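Local coordinates for 3-oxoacyl-[acyl-carrier-protein] synthase 2 (Rickettsia rickettsii, PDB 4JGA) that probably catalyses the condensation of malonyl-acyl carrier protein with a growing acyl chain, the chain-lengthening step of bacterial fatty acid synthesis, at residues Glu267-Asn271 with Arg272-Val276; Asp288-His291 with Met292-His296; Ala313-Pro317 with Asp318-Tyr322; Leu365-Ala368 with Gly369-Phe373. All coordinates share one frame; numbering follows the deposited sequence.

Contact 1. Residues Glu267-Asn271 with Arg272-Val276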
# COMPACT_ATOMS: atom_id res chain seq x y z
N GLU A 267 -8.02 -8.84 -25.62
CA GLU A 267 -8.46 -10.05 -26.35
C GLU A 267 -9.33 -10.95 -25.46
O GLU A 267 -10.39 -11.42 -25.87
CB GLU A 267 -7.30 -10.86 -26.94
CG GLU A 267 -6.45 -10.13 -27.97
CD GLU A 267 -7.23 -9.54 -29.16
OE1 GLU A 267 -8.03 -10.28 -29.74
OE2 GLU A 267 -7.06 -8.34 -29.52
N HIS A 268 -8.86 -11.15 -24.23
CA HIS A 268 -9.59 -11.88 -23.19
C HIS A 268 -11.02 -11.36 -23.00
O HIS A 268 -11.98 -12.14 -23.04
CB HIS A 268 -8.82 -11.74 -21.89
CG HIS A 268 -9.26 -12.67 -20.82
ND1 HIS A 268 -10.30 -12.37 -19.97
CD2 HIS A 268 -8.76 -13.86 -20.41
CE1 HIS A 268 -10.44 -13.36 -19.10
NE2 HIS A 268 -9.51 -14.26 -19.33
N ALA A 269 -11.16 -10.04 -22.88
CA ALA A 269 -12.47 -9.41 -22.82
C ALA A 269 -13.33 -9.69 -24.07
O ALA A 269 -14.49 -10.11 -23.95
CB ALA A 269 -12.33 -7.92 -22.61
N LEU A 270 -12.74 -9.48 -25.25
CA LEU A 270 -13.46 -9.74 -26.50
C LEU A 270 -13.88 -11.19 -26.65
O LEU A 270 -14.99 -11.46 -27.04
CB LEU A 270 -12.62 -9.36 -27.72
CG LEU A 270 -12.33 -7.87 -27.87
CD1 LEU A 270 -11.32 -7.66 -29.00
CD2 LEU A 270 -13.62 -7.09 -28.10
N ASN A 271 -12.97 -12.10 -26.33
CA ASN A 271 -13.24 -13.52 -26.46
C ASN A 271 -14.42 -14.00 -25.64
O ASN A 271 -15.06 -14.97 -26.06
CB ASN A 271 -12.02 -14.35 -26.08
CG ASN A 271 -10.94 -14.31 -27.15
OD1 ASN A 271 -11.18 -13.93 -28.31
ND2 ASN A 271 -9.73 -14.68 -26.77
N ARG A 272 -14.69 -13.37 -24.49
CA ARG A 272 -15.82 -13.78 -23.66
C ARG A 272 -17.04 -12.88 -23.80
O ARG A 272 -18.00 -13.05 -23.09
CB ARG A 272 -15.41 -13.88 -22.18
CG ARG A 272 -15.29 -12.56 -21.46
CD ARG A 272 -14.82 -12.82 -20.02
NE ARG A 272 -14.66 -11.57 -19.30
CZ ARG A 272 -15.65 -10.89 -18.71
NH1 ARG A 272 -16.91 -11.35 -18.71
NH2 ARG A 272 -15.38 -9.76 -18.12
N GLY A 273 -17.01 -11.95 -24.74
CA GLY A 273 -18.14 -11.04 -24.97
C GLY A 273 -18.34 -9.97 -23.89
O GLY A 273 -19.44 -9.55 -23.66
N ALA A 274 -17.28 -9.53 -23.23
CA ALA A 274 -17.43 -8.60 -22.11
C ALA A 274 -17.97 -7.25 -22.57
O ALA A 274 -17.69 -6.84 -23.69
CB ALA A 274 -16.08 -8.38 -21.44
N LYS A 275 -18.69 -6.54 -21.70
CA LYS A 275 -18.98 -5.13 -21.93
C LYS A 275 -17.65 -4.36 -21.79
O LYS A 275 -16.82 -4.65 -20.91
CB LYS A 275 -19.99 -4.61 -20.89
N VAL A 276 -17.42 -3.39 -22.67
CA VAL A 276 -16.18 -2.64 -22.62
C VAL A 276 -16.50 -1.15 -22.52
O VAL A 276 -17.13 -0.60 -23.40
CB VAL A 276 -15.32 -2.91 -23.85
CG1 VAL A 276 -14.09 -2.02 -23.85
CG2 VAL A 276 -14.92 -4.38 -23.92
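A269 and A274 meet methyl to methyl where the helix 266-271 stops, CB to CB at 4.0 Å, and this is the tight side of the turn. The backbone does the rest: A274 N reaches the carbonyl oxygen A269 O at 2.9 Å in a nearly straight bond (169°), while G273 N takes L270 O at 3.1 Å from well above the carbonyl plane. That nested pair of bonds, with G273 at positive phi (72°), is a Schellman motif with G273 as its C-prime residue. R272 N makes two weak bonds instead, to H268 O and A269 O. On the same inner side the R272 side chain leaves with CG between its backbone N and carbonyl carbon (chi1 77°), packs CG against A269 O at 3.6 Å, and runs on extended; its guanidinium then lies with one face under A274 CB. A269, R272 and A274 all rest on T21 of strand 18-26. L270, N271 and G273 form the other, solvent side, where only backbone and CB atoms meet the neighbouring segment. H268 ND1 and R272 NE stay 4.5 Å apart, yet both bond to OE2 of E264. This shared carboxylate would offset the arginine's charge and draw both side chains to one point, tying the helix end back to the strand before it.

Contact 2. Residues Asp288-His291 with Met292-His296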
# COMPACT_ATOMS: atom_id res chain seq x y z
N ASP A 288 6.65 15.15 -6.09
CA ASP A 288 7.04 16.54 -5.95
C ASP A 288 8.44 16.67 -5.31
O ASP A 288 9.14 17.64 -5.56
CB ASP A 288 6.06 17.28 -5.01
CG ASP A 288 4.68 17.57 -5.64
OD1 ASP A 288 4.50 17.36 -6.85
OD2 ASP A 288 3.79 18.09 -4.90
N ALA A 289 8.75 15.75 -4.40
CA ALA A 289 9.94 15.79 -3.56
C ALA A 289 10.12 17.17 -2.88
O ALA A 289 11.20 17.74 -2.90
CB ALA A 289 11.17 15.46 -4.40
N TYR A 290 9.06 17.69 -2.28
CA TYR A 290 9.06 19.04 -1.79
C TYR A 290 8.66 19.08 -0.33
O TYR A 290 9.46 19.47 0.49
CB TYR A 290 8.15 19.97 -2.61
CG TYR A 290 7.94 21.32 -1.94
CD1 TYR A 290 9.00 22.12 -1.66
CD2 TYR A 290 6.66 21.77 -1.59
CE1 TYR A 290 8.85 23.33 -1.02
CE2 TYR A 290 6.49 23.00 -0.96
CZ TYR A 290 7.60 23.77 -0.69
OH TYR A 290 7.49 24.96 -0.08
N HIS A 291 7.45 18.66 0.01
CA HIS A 291 6.91 18.92 1.37
C HIS A 291 5.99 17.77 1.76
O HIS A 291 5.42 17.11 0.90
CB HIS A 291 6.18 20.29 1.36
CG HIS A 291 5.83 20.85 2.71
ND1 HIS A 291 4.73 20.45 3.42
CD2 HIS A 291 6.42 21.82 3.46
CE1 HIS A 291 4.65 21.12 4.55
NE2 HIS A 291 5.67 21.96 4.60
N MET A 292 5.87 17.51 3.04
CA MET A 292 4.98 16.46 3.55
C MET A 292 3.52 16.64 3.18
O MET A 292 2.82 15.67 2.92
CB MET A 292 5.13 16.35 5.08
CG MET A 292 6.42 15.69 5.48
SD MET A 292 6.38 15.09 7.20
CE MET A 292 5.65 16.53 8.05
N THR A 293 3.04 17.87 3.20
CA THR A 293 1.65 18.14 3.02
C THR A 293 1.31 19.22 2.00
O THR A 293 0.23 19.20 1.47
CB THR A 293 0.96 18.49 4.35
OG1 THR A 293 1.68 19.51 4.99
CG2 THR A 293 0.90 17.29 5.27
N ALA A 294 2.21 20.15 1.76
CA ALA A 294 1.98 21.22 0.79
C ALA A 294 2.39 20.75 -0.60
O ALA A 294 3.40 20.08 -0.77
CB ALA A 294 2.79 22.47 1.20
N PRO A 295 1.57 21.09 -1.61
CA PRO A 295 1.86 20.74 -2.99
C PRO A 295 3.00 21.61 -3.53
O PRO A 295 3.22 22.72 -3.05
CB PRO A 295 0.53 21.04 -3.72
CG PRO A 295 -0.04 22.16 -2.93
CD PRO A 295 0.38 21.94 -1.50
N HIS A 296 3.76 21.09 -4.48
CA HIS A 296 4.85 21.85 -5.08
C HIS A 296 4.30 23.21 -5.59
O HIS A 296 3.35 23.25 -6.35
CB HIS A 296 5.44 21.05 -6.24
CG HIS A 296 6.79 21.53 -6.68
ND1 HIS A 296 6.98 22.75 -7.29
CD2 HIS A 296 7.99 20.91 -6.71
CE1 HIS A 296 8.25 22.88 -7.62
NE2 HIS A 296 8.88 21.78 -7.30
O HOH W 1 4.74 18.40 -2.25
O HOH W 2 2.67 16.91 -0.07
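D288 OD2 is gripped from two directions: H296 N bonds to it at 3.0 Å, arriving from above the carboxylate plane, and water 1 lies 2.8 Å from the same OD2. The same water lies 2.6 Å from A294 O, so a single solvent molecule bridges the aspartate to the returning chain. H296 CB packs against D288 CG at 3.6 Å, with the imidazole plane steeply inclined (77°) to the carboxylate. The second oxygen, OD1, is held by N426 on strand 425-432, and H296 ND1 by the backbone N of E298.

At the far end of the loop H291 folds over its own successors. With CG anti to the backbone N (chi1 -167°), the ring swings forward until ND1 accepts T293 N at 3.1 Å, almost straight and close to the ring plane. A294 CB then sits over one ring face in a CH-pi contact, 3.9 Å from the H291 centroid and toward its rim. Between these two ends Y290 lays the edge of its ring beside A294 O, CD2 to O at 3.8 Å.

The result is a compact loop that doubles back between strand 278-287 and helix 300-312, and its tip meets the second subunit: M292 packs on M91 and T293 on P157 of that chain. Since ND1 of H291 accepts a backbone N-H, the proton of a neutral ring would be expected on NE2; the in-plane bond at ND1 and the methyl over one face together restrain the rotation of the imidazole.

Contact 3. Residues Ala313-Pro317 with Asp318-Tyr322. With NA (sodium ion), chain E.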
# COMPACT_ATOMS: atom_id res chain seq x y z
N ALA A 313 0.46 7.22 -23.22
CA ALA A 313 -0.66 6.94 -24.14
C ALA A 313 -0.38 7.15 -25.63
O ALA A 313 -1.22 6.80 -26.49
CB ALA A 313 -1.84 7.79 -23.75
N THR A 314 0.79 7.72 -25.94
CA THR A 314 1.15 8.18 -27.26
C THR A 314 0.05 9.07 -27.87
O THR A 314 -0.29 8.95 -29.03
CB THR A 314 1.57 7.01 -28.18
OG1 THR A 314 0.46 6.15 -28.41
CG2 THR A 314 2.62 6.15 -27.52
N ILE A 315 -0.48 9.99 -27.07
CA ILE A 315 -1.34 11.04 -27.59
C ILE A 315 -0.74 12.42 -27.33
O ILE A 315 0.23 12.57 -26.55
CB ILE A 315 -2.75 10.99 -26.96
CG1 ILE A 315 -2.70 11.33 -25.46
CG2 ILE A 315 -3.37 9.63 -27.16
CD1 ILE A 315 -4.08 11.56 -24.88
N THR A 316 -1.34 13.43 -27.96
CA THR A 316 -0.92 14.82 -27.82
C THR A 316 -2.00 15.57 -27.03
O THR A 316 -3.12 15.09 -26.91
CB THR A 316 -0.67 15.45 -29.19
OG1 THR A 316 -1.80 15.22 -30.01
CG2 THR A 316 0.58 14.84 -29.88
N PRO A 317 -1.66 16.73 -26.43
CA PRO A 317 -2.62 17.34 -25.51
C PRO A 317 -3.91 17.87 -26.15
O PRO A 317 -4.92 17.96 -25.47
CB PRO A 317 -1.81 18.46 -24.87
CG PRO A 317 -0.39 17.98 -24.94
CD PRO A 317 -0.31 17.30 -26.27
N ASP A 318 -3.88 18.19 -27.44
CA ASP A 318 -5.10 18.58 -28.18
C ASP A 318 -6.15 17.47 -28.19
O ASP A 318 -7.32 17.74 -28.40
CB ASP A 318 -4.74 18.93 -29.62
CG ASP A 318 -4.03 17.79 -30.32
OD1 ASP A 318 -2.94 17.42 -29.87
OD2 ASP A 318 -4.57 17.23 -31.28
N MET A 319 -5.74 16.22 -27.96
CA MET A 319 -6.63 15.09 -28.09
C MET A 319 -7.54 14.88 -26.86
O MET A 319 -8.59 14.27 -26.97
CB MET A 319 -5.84 13.82 -28.41
CG MET A 319 -5.29 13.80 -29.84
SD MET A 319 -4.09 12.48 -30.11
CE MET A 319 -5.18 11.05 -29.99
N ILE A 320 -7.12 15.35 -25.68
CA ILE A 320 -7.94 15.25 -24.47
C ILE A 320 -9.22 16.07 -24.68
O ILE A 320 -9.16 17.19 -25.19
CB ILE A 320 -7.19 15.80 -23.26
CG1 ILE A 320 -5.98 14.92 -22.94
CG2 ILE A 320 -8.08 15.91 -22.04
CD1 ILE A 320 -6.33 13.50 -22.57
N ASP A 321 -10.36 15.51 -24.30
CA ASP A 321 -11.65 16.28 -24.36
C ASP A 321 -12.14 16.78 -23.00
O ASP A 321 -12.74 17.85 -22.89
CB ASP A 321 -12.71 15.41 -24.99
CG ASP A 321 -12.38 15.03 -26.42
OD1 ASP A 321 -12.03 15.94 -27.21
OD2 ASP A 321 -12.47 13.82 -26.73
N TYR A 322 -11.87 15.98 -21.97
CA TYR A 322 -12.36 16.28 -20.63
C TYR A 322 -11.32 15.84 -19.61
O TYR A 322 -10.67 14.81 -19.80
CB TYR A 322 -13.73 15.61 -20.36
CG TYR A 322 -14.13 15.62 -18.90
CD1 TYR A 322 -14.48 16.81 -18.27
CD2 TYR A 322 -14.12 14.45 -18.13
CE1 TYR A 322 -14.82 16.84 -16.93
CE2 TYR A 322 -14.48 14.48 -16.79
CZ TYR A 322 -14.82 15.68 -16.20
OH TYR A 322 -15.15 15.74 -14.85
NA NA E . -10.07 17.31 -28.12
O HOH W 3 -10.93 19.38 -26.85
O HOH W 4 -9.11 19.21 -30.15
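T316 and D318 both place their side-chain branch between backbone N and carbonyl carbon (chi1 51° and 57°), which swings OG1 and OD1 together; the hydroxyl of T316 donates to D318 OD1 in a very short bond of 2.5 Å. Alongside, M319 bends at its last torsion (chi3 68°) and turns back over the preceding residues: SD lies 3.6 Å from T316 N, accepting a weak hydrogen bond, and CE touches I315 CG2 at 3.6 Å. The side chains of I315 and I320 cross at about a right angle, CD1 to CD1 at 3.8 Å. I315 also touches Y414, and I320 touches L416, of strand 414-421; both rest on M310 of helix 300-312.

Two overlapping beta turns shape the backbone, M319 N to T316 O at 3.0 Å and then a weak bond from I320 N to P317 O. They present D318 O to a sodium ion at 2.8 Å, which D321 OD1 binds at 2.6 Å together with waters 3 and 4. D318 therefore splits its duties, carboxylate to the threonine and carbonyl to the metal, while OD2 of D321 pairs with K411. The ion would be expected to polarise that carbonyl and offset the negative charge of D321.

Contact 4. Residues Leu365-Ala368 with Gly369-Phe373. With K (potassium ion), chain C.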
# COMPACT_ATOMS: atom_id res chain seq x y z
N LEU A 365 -10.47 10.86 -0.29
CA LEU A 365 -9.08 10.55 0.03
C LEU A 365 -8.57 9.40 -0.83
O LEU A 365 -8.52 9.55 -2.06
CB LEU A 365 -8.91 10.29 1.53
CG LEU A 365 -9.49 11.38 2.42
CD1 LEU A 365 -9.22 11.02 3.83
CD2 LEU A 365 -8.90 12.75 2.14
N GLY A 366 -8.25 8.26 -0.24
CA GLY A 366 -7.75 7.13 -1.05
C GLY A 366 -8.76 6.57 -2.07
O GLY A 366 -8.39 5.82 -2.99
N ALA A 367 -10.04 6.86 -1.88
CA ALA A 367 -11.05 6.40 -2.82
C ALA A 367 -11.31 7.42 -3.90
O ALA A 367 -12.00 7.13 -4.90
CB ALA A 367 -12.36 6.05 -2.11
N ALA A 368 -10.77 8.63 -3.75
CA ALA A 368 -11.08 9.69 -4.70
C ALA A 368 -10.71 9.33 -6.11
O ALA A 368 -11.48 9.51 -7.05
CB ALA A 368 -10.39 10.97 -4.30
N GLY A 369 -9.48 8.84 -6.28
CA GLY A 369 -8.95 8.60 -7.61
C GLY A 369 -9.70 7.54 -8.38
O GLY A 369 -9.77 7.60 -9.61
N SER A 370 -10.21 6.52 -7.68
CA SER A 370 -10.88 5.43 -8.36
C SER A 370 -12.34 5.76 -8.64
O SER A 370 -12.86 5.46 -9.72
CB SER A 370 -10.74 4.15 -7.54
OG SER A 370 -11.23 4.31 -6.23
N VAL A 371 -12.99 6.40 -7.68
CA VAL A 371 -14.30 6.97 -7.92
C VAL A 371 -14.28 7.91 -9.14
O VAL A 371 -15.15 7.87 -10.02
CB VAL A 371 -14.81 7.69 -6.63
CG1 VAL A 371 -16.04 8.50 -6.90
CG2 VAL A 371 -15.15 6.66 -5.55
N GLU A 372 -13.28 8.78 -9.19
CA GLU A 372 -13.21 9.75 -10.26
C GLU A 372 -12.83 9.12 -11.62
O GLU A 372 -13.25 9.61 -12.68
CB GLU A 372 -12.23 10.85 -9.86
CG GLU A 372 -12.85 11.78 -8.83
CD GLU A 372 -11.84 12.50 -7.94
OE1 GLU A 372 -10.65 12.61 -8.36
OE2 GLU A 372 -12.25 12.97 -6.84
N PHE A 373 -12.04 8.06 -11.58
CA PHE A 373 -11.76 7.24 -12.75
C PHE A 373 -13.06 6.66 -13.34
O PHE A 373 -13.25 6.65 -14.55
CB PHE A 373 -10.79 6.12 -12.38
CG PHE A 373 -10.46 5.18 -13.52
CD1 PHE A 373 -11.23 4.06 -13.75
CD2 PHE A 373 -9.38 5.43 -14.35
CE1 PHE A 373 -10.94 3.18 -14.78
CE2 PHE A 373 -9.07 4.56 -15.39
CZ PHE A 373 -9.86 3.42 -15.61
K K C . -9.65 13.23 -10.72
O HOH W 5 -7.45 8.59 -4.40
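E372 lies back along the first turn of its helix toward A368. Its CG is anti to the carbonyl carbon (chi1 -75°) and the chain beyond is extended, so the carboxylate runs past A368 O, with CD 3.1 Å from that oxygen, and brings OE2 to 3.7 Å from A368 CB. The same carbonyl accepts E372 N at 2.9 Å, so backbone and side chain of one residue crowd around A368 O. The two carboxylate oxygens then part: OE1 binds the potassium ion at 2.6 Å, in company with N324, A325, S417 and N418, while OE2 forms a salt bridge to K358.

One residue earlier, A367 O receives V371 N at 3.0 Å, nearly along the C=O axis. V371 turns its CB toward this carbonyl and sets CG2 3.3 Å from A367 O, with the methyl of A367 at the limit of contact.

These are the opening turns of helix 368-382, which starts from the short 3-10 segment 366-367 at the very centre of the chain, consistent with the buried helices that line the middle of the layered thiolase fold. Water 5 completes the start: it donates to L365 O at 2.7 Å and accepts G369 N at 2.8 Å, bridging a gap that the direct bonds do not span.

S370 faces away from E372. With its hydroxyl between backbone N and carbonyl carbon (chi1 55°), OG passes near A367 O but bonds to G259 O on strand 257-265, while its side chain also touches I192 of helix 187-200.

The four local contacts follow one another along the chain and none touches another. Contact 4 lies at the middle of the molecule and the rest at its periphery: contacts 1 and 2 are on opposite sides, their centres 41 Å apart. Contacts 3 and 4 come nearest, about 6 Å between closest atoms, and the potassium site connects them: strand 322-324, which begins with the last residue of contact 3, ends at N324, a ligand of the ion that E372 binds, and Y322 OH bonds to N324. The I320 side chain is about 12 Å from this ion. Strand 18-26 lies under both contact 1, through T21, and contact 4, through L25; strand 425-432 similarly serves contacts 2 and 4.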